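Local coordinates for phenazine-1-carboxylate N-methyltransferase (Pseudomonas aeruginosa, PDB 2IP2), which catalyses the N-methylation of phenazine-1-carboxylate by S-adenosyl-L-methionine, giving 5-methyl-phenazine-1-carboxylate on the way to the virulence pigment pyocyanin, at residues L31-L36 and E45-A50; R57-M62 and D77-T82; R253-C258 and D307-G312; R300-V305 and E325-V330. All blocks are in the same frame, centred on the assembly; numbering follows the deposited sequence.

Contact 1 (L31-L36 and E45-A50); sequences LGLADL and ETLAAA
L36 and L47 meet at the centre of a small apolar interface between two successive short helices, 33-38 and 44-51, of the N-terminal dimerisation domain. The domain has a winged-helix build: these two helices are followed by helix 55-67 and by a two-stranded wing.

The contact across the segments is entirely apolar. One methyl of L47, CD2, does most of the work, sitting 3.7 Å from L36 CB and 4.2 Å from L33 CD2, so that it is inserted between two leucines one helical turn apart. L36 and L47 cross obliquely; in L36 the chi1 of -60° sets CG beside the backbone N, which leaves CD1 in touch with both L47 CD2 and A50 CB. L33 is directed less squarely at the partner helix, yet its CD2 end bends nearer. L33 and L47 are buried, whereas A50 lies at the exposed margin, which makes this a core that opens to solvent at one end.

Polar groups act around the contact rather than across it. G32, with positive phi (66°), ends the preceding long helix in a Schellman motif and also serves as N-cap of the next one, receiving L36 N on its O at 2.9 Å. It is thus the single residue at which helix 6-30 is closed and helix 33-38 is capped. Outside the segments, helix 55-67 closes over the pair through I58 on L47 and L61 on L33, and D35 OD1 binds D90 N. At the open edge, L36 CD1 rests 4.1 Å from A50 CB.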
loop_
_atom_site.group_PDB
_atom_site.type_symbol
_atom_site.label_atom_id
_atom_site.label_comp_id
_atom_site.label_asym_id
_atom_site.label_seq_id
_atom_site.Cartn_x
_atom_site.Cartn_y
_atom_site.Cartn_z
ATOM N N LEU A 31 -17.173 6.271 1.023
ATOM C CA LEU A 31 -18.070 7.264 0.398
ATOM C C LEU A 31 -19.174 6.664 -0.503
ATOM O O LEU A 31 -20.096 7.408 -0.918
ATOM C CB LEU A 31 -17.260 8.264 -0.405
ATOM C CG LEU A 31 -16.354 9.166 0.450
ATOM C CD1 LEU A 31 -15.747 10.153 -0.505
ATOM C CD2 LEU A 31 -17.077 9.856 1.660
ATOM N N GLY A 32 -19.069 5.377 -0.801
ATOM C CA GLY A 32 -20.037 4.666 -1.670
ATOM C C GLY A 32 -20.022 5.172 -3.114
ATOM O O GLY A 32 -21.016 5.087 -3.822
ATOM N N LEU A 33 -18.865 5.625 -3.580
ATOM C CA LEU A 33 -18.715 6.114 -4.976
ATOM C C LEU A 33 -19.148 5.104 -6.054
ATOM O O LEU A 33 -19.777 5.457 -7.041
ATOM C CB LEU A 33 -17.272 6.563 -5.252
ATOM C CG LEU A 33 -16.737 7.695 -4.392
ATOM C CD1 LEU A 33 -15.334 8.113 -4.931
ATOM C CD2 LEU A 33 -17.709 8.889 -4.338
ATOM N N ALA A 34 -18.805 3.851 -5.858
ATOM C CA ALA A 34 -19.208 2.843 -6.797
ATOM C C ALA A 34 -20.735 2.679 -6.908
ATOM O O ALA A 34 -21.238 2.483 -8.020
ATOM C CB ALA A 34 -18.566 1.507 -6.421
ATOM N N ASP A 35 -21.436 2.722 -5.779
ATOM C CA ASP A 35 -22.916 2.716 -5.728
ATOM C C ASP A 35 -23.515 3.950 -6.372
ATOM O O ASP A 35 -24.403 3.839 -7.230
ATOM C CB ASP A 35 -23.372 2.588 -4.283
ATOM C CG ASP A 35 -22.733 1.353 -3.614
ATOM O OD1 ASP A 35 -22.811 0.262 -4.250
ATOM O OD2 ASP A 35 -22.129 1.488 -2.524
ATOM N N LEU A 36 -23.014 5.122 -5.975
ATOM C CA LEU A 36 -23.444 6.374 -6.597
ATOM C C LEU A 36 -23.289 6.323 -8.103
ATOM O O LEU A 36 -24.239 6.643 -8.851
ATOM C CB LEU A 36 -22.701 7.600 -5.993
ATOM C CG LEU A 36 -22.912 7.793 -4.478
ATOM C CD1 LEU A 36 -22.007 8.813 -3.952
ATOM C CD2 LEU A 36 -24.365 8.256 -4.154
ATOM N N GLU A 45 -19.116 17.069 -10.012
ATOM C CA GLU A 45 -20.075 17.942 -9.357
ATOM C C GLU A 45 -21.216 17.185 -8.615
ATOM O O GLU A 45 -21.516 17.455 -7.445
ATOM C CB GLU A 45 -20.620 18.919 -10.413
ATOM C CG GLU A 45 -19.546 19.890 -11.049
ATOM C CD GLU A 45 -18.672 19.251 -12.179
ATOM O OE1 GLU A 45 -19.101 18.227 -12.771
ATOM O OE2 GLU A 45 -17.529 19.766 -12.460
ATOM N N THR A 46 -21.859 16.248 -9.301
ATOM C CA THR A 46 -22.946 15.502 -8.656
ATOM C C THR A 46 -22.436 14.512 -7.608
ATOM O O THR A 46 -23.037 14.370 -6.569
ATOM C CB THR A 46 -23.848 14.786 -9.661
ATOM O OG1 THR A 46 -23.073 13.871 -10.442
ATOM C CG2 THR A 46 -24.521 15.856 -10.610
ATOM N N LEU A 47 -21.280 13.903 -7.864
ATOM C CA LEU A 47 -20.632 13.070 -6.807
ATOM C C LEU A 47 -20.296 13.883 -5.536
ATOM O O LEU A 47 -20.649 13.493 -4.440
ATOM C CB LEU A 47 -19.393 12.419 -7.402
ATOM C CG LEU A 47 -19.717 11.188 -8.280
ATOM C CD1 LEU A 47 -18.440 10.724 -9.027
ATOM C CD2 LEU A 47 -20.329 10.071 -7.422
ATOM N N ALA A 48 -19.686 15.062 -5.713
ATOM C CA ALA A 48 -19.357 15.958 -4.623
ATOM C C ALA A 48 -20.530 16.394 -3.774
ATOM O O ALA A 48 -20.444 16.390 -2.524
ATOM C CB ALA A 48 -18.505 17.176 -5.115
ATOM N N ALA A 49 -21.639 16.748 -4.444
ATOM C CA ALA A 49 -22.857 17.169 -3.760
ATOM C C ALA A 49 -23.405 15.987 -3.005
ATOM O O ALA A 49 -23.920 16.113 -1.866
ATOM C CB ALA A 49 -23.918 17.698 -4.771
ATOM N N ALA A 50 -23.270 14.828 -3.613
ATOM C CA ALA A 50 -23.829 13.622 -3.009
ATOM C C ALA A 50 -23.104 13.195 -1.705
ATOM O O ALA A 50 -23.740 12.661 -0.818
ATOM C CB ALA A 50 -23.849 12.502 -4.005
#

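Contact 2 (R57-M62 and D77-T82); sequences RIHRLM and DGYANT
M62 lies across one face of the Y79 ring, fastening helix 55-67 to the wing of the winged-helix dimerisation domain, which is formed by strands 71-72 and 78-81. Its methyl CE stands 3.7 Å from the ring centroid and 18° off the normal, a CH-pi contact shifted toward the CG and CD1 side. The sulfur SD is farther away, 4.7 Å from the centroid but almost on the ring normal, so the pair is also a Met-aromatic contact. Nearer the helix, M62 CB approaches Y79 CZ to 3.4 Å, and the thioether chain therefore spans the ring from its phenol end to its root. Successive torsions of -64° and -57° at chi2 and chi3 bend the chain and curl CE back over the aromatic face.

One turn earlier, H59 reaches the phenol end, its ND1 3.9 Å from Y79 OH and the two side chains crossing at about a right angle. The two groups are linked through a common partner: D44 takes Y79 OH on OD1 and H59 ND1 on OD2. This carboxylate thus fixes both the phenol and the imidazole, and its charge would probably polarise each of them.

Farther out, the backbone of Y79 is hydrogen-bonded to D42 and that of A80 to Q72 on the wing's other strand. R60 points away from the strand to a salt bridge with D288 of the second subunit, so helix 55-67 serves both the dimer interface and the domain core. The Met-Tyr pair itself is enclosed by I37 of helix 33-38, L47 of helix 44-51 and F71 of strand 71-72.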
loop_
_atom_site.group_PDB
_atom_site.type_symbol
_atom_site.label_atom_id
_atom_site.label_comp_id
_atom_site.label_asym_id
_atom_site.label_seq_id
_atom_site.Cartn_x
_atom_site.Cartn_y
_atom_site.Cartn_z
ATOM N N ARG A 57 -11.825 18.151 -5.471
ATOM C CA ARG A 57 -11.259 17.013 -4.719
ATOM C C ARG A 57 -11.758 15.721 -5.269
ATOM O O ARG A 57 -11.005 14.765 -5.388
ATOM C CB ARG A 57 -11.552 17.124 -3.213
ATOM C CG ARG A 57 -10.854 18.355 -2.650
ATOM C CD ARG A 57 -10.909 18.373 -1.092
ATOM N NE ARG A 57 -12.223 18.641 -0.491
ATOM C CZ ARG A 57 -12.781 19.850 -0.396
ATOM N NH1 ARG A 57 -12.122 20.917 -0.838
ATOM N NH2 ARG A 57 -13.971 19.995 0.186
ATOM N N ILE A 58 -13.050 15.666 -5.614
ATOM C CA ILE A 58 -13.547 14.474 -6.275
ATOM C C ILE A 58 -12.832 14.195 -7.569
ATOM O O ILE A 58 -12.468 13.030 -7.864
ATOM C CB ILE A 58 -15.111 14.462 -6.488
ATOM C CG1 ILE A 58 -15.794 14.511 -5.114
ATOM C CG2 ILE A 58 -15.538 13.212 -7.366
ATOM C CD1 ILE A 58 -15.651 13.263 -4.161
ATOM N N HIS A 59 -12.609 15.247 -8.326
ATOM C CA HIS A 59 -11.893 15.128 -9.574
ATOM C C HIS A 59 -10.532 14.481 -9.375
ATOM O O HIS A 59 -10.119 13.572 -10.165
ATOM C CB HIS A 59 -11.695 16.485 -10.260
ATOM C CG HIS A 59 -11.024 16.358 -11.600
ATOM N ND1 HIS A 59 -11.680 15.849 -12.705
ATOM C CD2 HIS A 59 -9.754 16.611 -12.000
ATOM C CE1 HIS A 59 -10.844 15.818 -13.735
ATOM N NE2 HIS A 59 -9.668 16.268 -13.332
ATOM N N ARG A 60 -9.802 14.942 -8.354
ATOM C CA ARG A 60 -8.441 14.436 -8.155
ATOM C C ARG A 60 -8.426 12.992 -7.651
ATOM O O ARG A 60 -7.558 12.156 -8.030
ATOM C CB ARG A 60 -7.704 15.352 -7.209
ATOM C CG ARG A 60 -7.447 16.749 -7.874
ATOM C CD ARG A 60 -7.143 17.785 -6.846
ATOM N NE ARG A 60 -5.753 17.636 -6.381
ATOM C CZ ARG A 60 -5.140 18.447 -5.533
ATOM N NH1 ARG A 60 -5.796 19.435 -4.910
ATOM N NH2 ARG A 60 -3.849 18.237 -5.251
ATOM N N LEU A 61 -9.367 12.697 -6.764
ATOM C CA LEU A 61 -9.516 11.308 -6.326
ATOM C C LEU A 61 -9.853 10.403 -7.507
ATOM O O LEU A 61 -9.275 9.328 -7.674
ATOM C CB LEU A 61 -10.570 11.202 -5.184
ATOM C CG LEU A 61 -10.910 9.761 -4.671
ATOM C CD1 LEU A 61 -9.685 9.121 -4.048
ATOM C CD2 LEU A 61 -12.016 9.956 -3.607
ATOM N N MET A 62 -10.866 10.802 -8.304
ATOM C CA MET A 62 -11.342 9.940 -9.387
ATOM C C MET A 62 -10.245 9.788 -10.473
ATOM O O MET A 62 -10.108 8.703 -11.007
ATOM C CB MET A 62 -12.650 10.481 -10.003
ATOM C CG MET A 62 -13.904 10.418 -9.056
ATOM S SD MET A 62 -14.308 8.703 -8.672
ATOM C CE MET A 62 -14.542 7.951 -10.298
ATOM N N ASP A 77 -18.284 12.926 -19.889
ATOM C CA ASP A 77 -19.144 11.867 -20.417
ATOM C C ASP A 77 -19.735 11.025 -19.290
ATOM O O ASP A 77 -20.735 10.311 -19.484
ATOM C CB ASP A 77 -18.353 10.970 -21.380
ATOM C CG ASP A 77 -17.637 11.769 -22.474
ATOM O OD1 ASP A 77 -18.251 12.737 -22.980
ATOM O OD2 ASP A 77 -16.446 11.451 -22.794
ATOM N N GLY A 78 -19.121 11.108 -18.107
ATOM C CA GLY A 78 -19.593 10.369 -16.960
ATOM C C GLY A 78 -18.638 9.262 -16.535
ATOM O O GLY A 78 -18.031 8.619 -17.350
ATOM N N TYR A 79 -18.454 9.060 -15.273
ATOM C CA TYR A 79 -17.669 7.935 -14.723
ATOM C C TYR A 79 -18.473 6.660 -14.812
ATOM O O TYR A 79 -19.698 6.711 -14.857
ATOM C CB TYR A 79 -17.386 8.216 -13.254
ATOM C CG TYR A 79 -16.422 9.341 -13.056
ATOM C CD1 TYR A 79 -15.108 9.258 -13.553
ATOM C CD2 TYR A 79 -16.815 10.480 -12.380
ATOM C CE1 TYR A 79 -14.199 10.332 -13.384
ATOM C CE2 TYR A 79 -15.920 11.558 -12.184
ATOM C CZ TYR A 79 -14.616 11.467 -12.659
ATOM O OH TYR A 79 -13.752 12.526 -12.498
ATOM N N ALA A 80 -17.804 5.505 -14.737
ATOM C CA ALA A 80 -18.512 4.234 -14.833
ATOM C C ALA A 80 -17.708 3.184 -14.051
ATOM O O ALA A 80 -16.484 3.312 -13.909
ATOM C CB ALA A 80 -18.646 3.805 -16.359
ATOM N N ASN A 81 -18.386 2.154 -13.560
ATOM C CA ASN A 81 -17.677 1.059 -12.898
ATOM C C ASN A 81 -16.839 0.188 -13.851
ATOM O O ASN A 81 -17.086 0.170 -15.073
ATOM C CB ASN A 81 -18.689 0.238 -12.079
ATOM C CG ASN A 81 -19.040 0.934 -10.776
ATOM O OD1 ASN A 81 -18.138 1.281 -9.997
ATOM N ND2 ASN A 81 -20.334 1.210 -10.557
ATOM N N THR A 82 -15.857 -0.517 -13.270
ATOM C CA THR A 82 -15.014 -1.507 -13.942
ATOM C C THR A 82 -15.227 -2.844 -13.200
ATOM O O THR A 82 -15.847 -2.849 -12.118
ATOM C CB THR A 82 -13.535 -1.086 -13.896
ATOM O OG1 THR A 82 -13.111 -0.915 -12.526
ATOM C CG2 THR A 82 -13.289 0.232 -14.720
#

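Contact 3 (R253-C258 and D307-G312); sequences RLLGNC and DLLGRG
L255 projects from helix 248-261 into the end of helix 302-311, where L308, L309 and G312 receive it. Both are helices of the Rossmann-like methyltransferase domain: one connects strands 236-240 and 267-272, the other precedes strand 314-322.

In the tight part the two methyls of L255 diverge to different partners. CD2 meets L309 CD2 at 3.8 Å, the two side chains crossing at about a right angle, while L255 CD1 comes 3.8 Å from the backbone O of L308 and 4.2 Å from its CG. With chi1 at -69° and chi2 near 170°, the methyls part toward these two neighbours. With no side chain at G312, the backbones can close to 5.6 Å between L255 CA and G312 CA. G312 O receives R259 NH1, a polar tie beside the leucine cluster. Below this layer lie L239 and V270 of the central sheet.

The outer side is polar and looser. The end of R311 leads away from 253-258, toward the start of the same helix, where NH2 forms a salt bridge with E248; one face of its guanidinium lies over L308 CA. At the close approach of the backbones, L255 CB is 4.4 Å from G312 CA.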
loop_
_atom_site.group_PDB
_atom_site.type_symbol
_atom_site.label_atom_id
_atom_site.label_comp_id
_atom_site.label_asym_id
_atom_site.label_seq_id
_atom_site.Cartn_x
_atom_site.Cartn_y
_atom_site.Cartn_z
ATOM N N ARG A 253 -5.635 -36.078 16.592
ATOM C CA ARG A 253 -6.932 -36.521 17.135
ATOM C C ARG A 253 -8.062 -36.246 16.128
ATOM O O ARG A 253 -8.871 -37.120 15.861
ATOM C CB ARG A 253 -7.308 -35.890 18.474
ATOM C CG ARG A 253 -6.393 -36.200 19.695
ATOM C CD ARG A 253 -7.109 -35.875 21.036
ATOM N NE ARG A 253 -8.326 -36.677 21.200
ATOM C CZ ARG A 253 -8.359 -37.922 21.693
ATOM N NH1 ARG A 253 -7.238 -38.511 22.117
ATOM N NH2 ARG A 253 -9.519 -38.566 21.782
ATOM N N LEU A 254 -8.070 -35.055 15.533
ATOM C CA LEU A 254 -9.135 -34.691 14.594
ATOM C C LEU A 254 -9.108 -35.619 13.361
ATOM O O LEU A 254 -10.126 -36.198 12.937
ATOM C CB LEU A 254 -8.958 -33.206 14.164
ATOM C CG LEU A 254 -9.938 -32.773 13.096
ATOM C CD1 LEU A 254 -11.344 -32.725 13.695
ATOM C CD2 LEU A 254 -9.496 -31.380 12.600
ATOM N N LEU A 255 -7.935 -35.769 12.791
ATOM C CA LEU A 255 -7.777 -36.563 11.598
ATOM C C LEU A 255 -8.179 -38.025 11.816
ATOM O O LEU A 255 -8.774 -38.643 10.925
ATOM C CB LEU A 255 -6.358 -36.454 11.052
ATOM C CG LEU A 255 -6.006 -35.073 10.464
ATOM C CD1 LEU A 255 -4.513 -35.008 10.172
ATOM C CD2 LEU A 255 -6.830 -34.806 9.223
ATOM N N GLY A 256 -7.852 -38.552 12.998
ATOM C CA GLY A 256 -8.251 -39.928 13.393
ATOM C C GLY A 256 -9.750 -40.056 13.579
ATOM O O GLY A 256 -10.382 -41.051 13.140
ATOM N N ASN A 257 -10.329 -39.039 14.227
ATOM C CA ASN A 257 -11.803 -38.900 14.319
ATOM C C ASN A 257 -12.482 -38.958 12.955
ATOM O O ASN A 257 -13.427 -39.740 12.744
ATOM C CB ASN A 257 -12.197 -37.647 15.111
ATOM C CG ASN A 257 -11.924 -37.786 16.603
ATOM O OD1 ASN A 257 -11.688 -38.905 17.113
ATOM N ND2 ASN A 257 -11.897 -36.659 17.301
ATOM N N CYS A 258 -11.983 -38.160 12.017
ATOM C CA CYS A 258 -12.468 -38.231 10.640
ATOM C C CYS A 258 -12.254 -39.623 9.991
ATOM O O CYS A 258 -13.173 -40.154 9.390
ATOM C CB CYS A 258 -11.815 -37.136 9.780
ATOM S SG CYS A 258 -12.273 -35.455 10.379
ATOM N N ASP A 307 2.339 -33.847 4.922
ATOM C CA ASP A 307 2.995 -34.758 5.884
ATOM C C ASP A 307 2.146 -35.031 7.135
ATOM O O ASP A 307 2.155 -36.128 7.690
ATOM C CB ASP A 307 4.341 -34.195 6.331
ATOM C CG ASP A 307 5.386 -34.285 5.269
ATOM O OD1 ASP A 307 5.126 -34.931 4.224
ATOM O OD2 ASP A 307 6.455 -33.660 5.473
ATOM N N LEU A 308 1.417 -34.012 7.577
ATOM C CA LEU A 308 0.538 -34.140 8.723
ATOM C C LEU A 308 -0.614 -35.066 8.371
ATOM O O LEU A 308 -1.009 -35.931 9.193
ATOM C CB LEU A 308 0.051 -32.761 9.189
ATOM C CG LEU A 308 -0.988 -32.743 10.323
ATOM C CD1 LEU A 308 -0.549 -33.447 11.619
ATOM C CD2 LEU A 308 -1.448 -31.292 10.634
ATOM N N LEU A 309 -1.135 -34.908 7.155
ATOM C CA LEU A 309 -2.217 -35.780 6.625
ATOM C C LEU A 309 -1.792 -37.245 6.621
ATOM O O LEU A 309 -2.527 -38.094 7.140
ATOM C CB LEU A 309 -2.647 -35.366 5.223
ATOM C CG LEU A 309 -3.548 -34.095 5.234
ATOM C CD1 LEU A 309 -3.854 -33.662 3.800
ATOM C CD2 LEU A 309 -4.832 -34.343 5.996
ATOM N N GLY A 310 -0.609 -37.515 6.053
ATOM C CA GLY A 310 -0.001 -38.857 6.061
ATOM C C GLY A 310 0.138 -39.420 7.462
ATOM O O GLY A 310 -0.184 -40.589 7.677
ATOM N N ARG A 311 0.580 -38.596 8.419
ATOM C CA ARG A 311 0.772 -39.025 9.809
ATOM C C ARG A 311 -0.596 -39.429 10.366
ATOM O O ARG A 311 -0.712 -40.335 11.209
ATOM C CB ARG A 311 1.345 -37.874 10.612
ATOM C CG ARG A 311 2.574 -38.164 11.461
ATOM C CD ARG A 311 3.697 -37.175 11.201
ATOM N NE ARG A 311 3.408 -35.789 11.600
ATOM C CZ ARG A 311 3.783 -34.716 10.892
ATOM N NH1 ARG A 311 4.430 -34.854 9.732
ATOM N NH2 ARG A 311 3.512 -33.507 11.350
ATOM N N GLY A 312 -1.652 -38.790 9.858
ATOM C CA GLY A 312 -2.992 -39.112 10.316
ATOM C C GLY A 312 -3.646 -40.237 9.528
ATOM O O GLY A 312 -4.854 -40.455 9.638
#

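Contact 4 (R300-V305 and E325-V330); sequences RTTEEV and ETRMIV
R327 and I329 of strand 326-333 face the first turn of helix 302-311, a helix-on-sheet contact of the Rossmann-like domain in which the strand is antiparallel to both its neighbours.

R327 starts with CB directed at the helix, and its chain packs on I319 of strand 314-322 and on T274. Bends at chi2 (115°) and chi3 then lead CD to within 4.1 Å of T302 OG1. At the tip, NH1 lies obliquely 3.6 Å from the same hydroxyl, while NH2 forms a salt bridge with D321 of strand 314-322, its main polar partner; NH1 has in addition a weak bond to S276 OG. T302 OG1 is itself hydrogen-bonded to T274 OG1, so each polar end has its stronger partner elsewhere. The side chain of R327 is about 10 Å from that of R241, a predicted S-adenosyl-L-methionine-binding residue.

One turn along the helix, contact becomes apolar and buried, with V305 CG1 reaching I329 CD1 at 3.6 Å. The turn carrying T302 and V305 is secured by a capping box: E304 N donates to T301 OG1 at 3.0 Å, and T301 N returns a bond to E304 OE1, also 3.0 Å and nearly straight at 165°.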
loop_
_atom_site.group_PDB
_atom_site.type_symbol
_atom_site.label_atom_id
_atom_site.label_comp_id
_atom_site.label_asym_id
_atom_site.label_seq_id
_atom_site.Cartn_x
_atom_site.Cartn_y
_atom_site.Cartn_z
ATOM N N ARG A 300 0.850 -22.993 7.648
ATOM C CA ARG A 300 1.779 -24.088 7.414
ATOM C C ARG A 300 2.263 -24.106 5.980
ATOM O O ARG A 300 1.628 -23.589 5.083
ATOM C CB ARG A 300 1.088 -25.414 7.694
ATOM C CG ARG A 300 0.984 -25.797 9.192
ATOM C CD ARG A 300 0.540 -27.236 9.292
ATOM N NE ARG A 300 0.615 -27.775 10.651
ATOM C CZ ARG A 300 -0.367 -27.662 11.540
ATOM N NH1 ARG A 300 -1.485 -26.998 11.222
ATOM N NH2 ARG A 300 -0.241 -28.207 12.745
ATOM N N THR A 301 3.390 -24.752 5.728
ATOM C CA THR A 301 3.744 -24.991 4.352
ATOM C C THR A 301 2.829 -26.105 3.858
ATOM O O THR A 301 2.284 -26.922 4.649
ATOM C CB THR A 301 5.211 -25.456 4.172
ATOM O OG1 THR A 301 5.406 -26.673 4.898
ATOM C CG2 THR A 301 6.223 -24.360 4.614
ATOM N N THR A 302 2.655 -26.128 2.560
ATOM C CA THR A 302 1.877 -27.174 1.890
ATOM C C THR A 302 2.437 -28.541 2.260
ATOM O O THR A 302 1.674 -29.467 2.595
ATOM C CB THR A 302 1.957 -27.001 0.365
ATOM O OG1 THR A 302 1.498 -25.681 0.010
ATOM C CG2 THR A 302 1.105 -28.069 -0.345
ATOM N N GLU A 303 3.772 -28.658 2.169
ATOM C CA GLU A 303 4.481 -29.883 2.583
ATOM C C GLU A 303 4.109 -30.314 4.005
ATOM O O GLU A 303 3.830 -31.487 4.237
ATOM C CB GLU A 303 6.008 -29.717 2.449
ATOM C CG GLU A 303 6.796 -30.986 2.863
ATOM C CD GLU A 303 8.199 -31.127 2.184
ATOM O OE1 GLU A 303 8.920 -30.092 2.069
ATOM O OE2 GLU A 303 8.570 -32.280 1.782
ATOM N N GLU A 304 4.150 -29.389 4.961
ATOM C CA GLU A 304 3.771 -29.690 6.337
ATOM C C GLU A 304 2.337 -30.233 6.368
ATOM O O GLU A 304 2.047 -31.138 7.150
ATOM C CB GLU A 304 3.914 -28.468 7.250
ATOM C CG GLU A 304 5.380 -27.984 7.497
ATOM C CD GLU A 304 5.524 -26.651 8.318
ATOM O OE1 GLU A 304 4.708 -25.697 8.195
ATOM O OE2 GLU A 304 6.499 -26.537 9.099
ATOM N N VAL A 305 1.446 -29.721 5.519
ATOM C CA VAL A 305 0.047 -30.179 5.629
ATOM C C VAL A 305 -0.079 -31.605 5.062
ATOM O O VAL A 305 -0.718 -32.472 5.630
ATOM C CB VAL A 305 -0.971 -29.191 5.001
ATOM C CG1 VAL A 305 -2.366 -29.847 4.937
ATOM C CG2 VAL A 305 -0.984 -27.825 5.824
ATOM N N GLU A 325 -5.443 -16.956 -2.661
ATOM C CA GLU A 325 -4.329 -17.679 -2.076
ATOM C C GLU A 325 -4.756 -18.834 -1.142
ATOM O O GLU A 325 -4.036 -19.164 -0.204
ATOM C CB GLU A 325 -3.324 -16.716 -1.379
ATOM C CG GLU A 325 -2.608 -15.705 -2.306
ATOM C CD GLU A 325 -1.719 -16.355 -3.373
ATOM O OE1 GLU A 325 -1.158 -17.437 -3.104
ATOM O OE2 GLU A 325 -1.573 -15.775 -4.468
ATOM N N THR A 326 -5.886 -19.487 -1.426
ATOM C CA THR A 326 -6.294 -20.610 -0.546
ATOM C C THR A 326 -6.097 -21.929 -1.277
ATOM O O THR A 326 -6.076 -21.963 -2.502
ATOM C CB THR A 326 -7.752 -20.497 0.017
ATOM O OG1 THR A 326 -8.298 -21.805 0.314
ATOM C CG2 THR A 326 -8.650 -19.836 -0.939
ATOM N N ARG A 327 -5.899 -22.997 -0.525
ATOM C CA ARG A 327 -5.590 -24.285 -1.152
ATOM C C ARG A 327 -6.697 -25.229 -0.815
ATOM O O ARG A 327 -7.257 -25.152 0.289
ATOM C CB ARG A 327 -4.340 -24.867 -0.560
ATOM C CG ARG A 327 -3.422 -25.419 -1.585
ATOM C CD ARG A 327 -2.166 -24.561 -1.551
ATOM N NE ARG A 327 -1.689 -24.224 -2.881
ATOM C CZ ARG A 327 -0.565 -23.545 -3.115
ATOM N NH1 ARG A 327 0.216 -23.134 -2.117
ATOM N NH2 ARG A 327 -0.224 -23.290 -4.353
ATOM N N MET A 328 -6.965 -26.170 -1.718
ATOM C CA MET A 328 -7.909 -27.249 -1.387
ATOM C C MET A 328 -7.083 -28.519 -1.496
ATOM O O MET A 328 -6.544 -28.789 -2.561
ATOM C CB MET A 328 -9.082 -27.309 -2.361
ATOM C CG MET A 328 -10.061 -28.514 -2.047
ATOM S SD MET A 328 -11.464 -28.599 -3.193
ATOM C CE MET A 328 -10.644 -29.312 -4.626
ATOM N N ILE A 329 -6.963 -29.249 -0.403
ATOM C CA ILE A 329 -6.196 -30.524 -0.398
ATOM C C ILE A 329 -7.206 -31.666 -0.143
ATOM O O ILE A 329 -7.791 -31.737 0.946
ATOM C CB ILE A 329 -5.092 -30.488 0.660
ATOM C CG1 ILE A 329 -4.059 -29.365 0.339
ATOM C CG2 ILE A 329 -4.365 -31.840 0.768
ATOM C CD1 ILE A 329 -3.191 -28.953 1.563
ATOM N N VAL A 330 -7.391 -32.543 -1.150
ATOM C CA VAL A 330 -8.285 -33.698 -1.006
ATOM C C VAL A 330 -7.453 -34.958 -0.660
ATOM O O VAL A 330 -6.444 -35.255 -1.331
ATOM C CB VAL A 330 -9.182 -33.905 -2.244
ATOM C CG1 VAL A 330 -10.208 -35.035 -1.968
ATOM C CG2 VAL A 330 -9.935 -32.609 -2.587
#

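From the N terminus, contact 1 closes a short loop of eight residues between helices 33-38 and 44-51, and contact 2 follows in series, joining helix 55-67 to the wing across fourteen residues. The two touch, with A34 O probably hydrogen-bonded to N81 ND2 and L33 CD1 packed on M62 SD, and both belong to the packed interior of the N-terminal dimerisation domain. Contacts 3 and 4 belong to the catalytic half, about 53 and 42 Å from contact 1 between centres. Contact 3 closes a 48-residue loop between helices 248-261 and 302-311; contact 4 crosses it, starting within that loop and running on to strand 326-333. Sharing helix 302-311, they tie its ends to helix and sheet, meeting where L309 CD1 packs on I329 CG2.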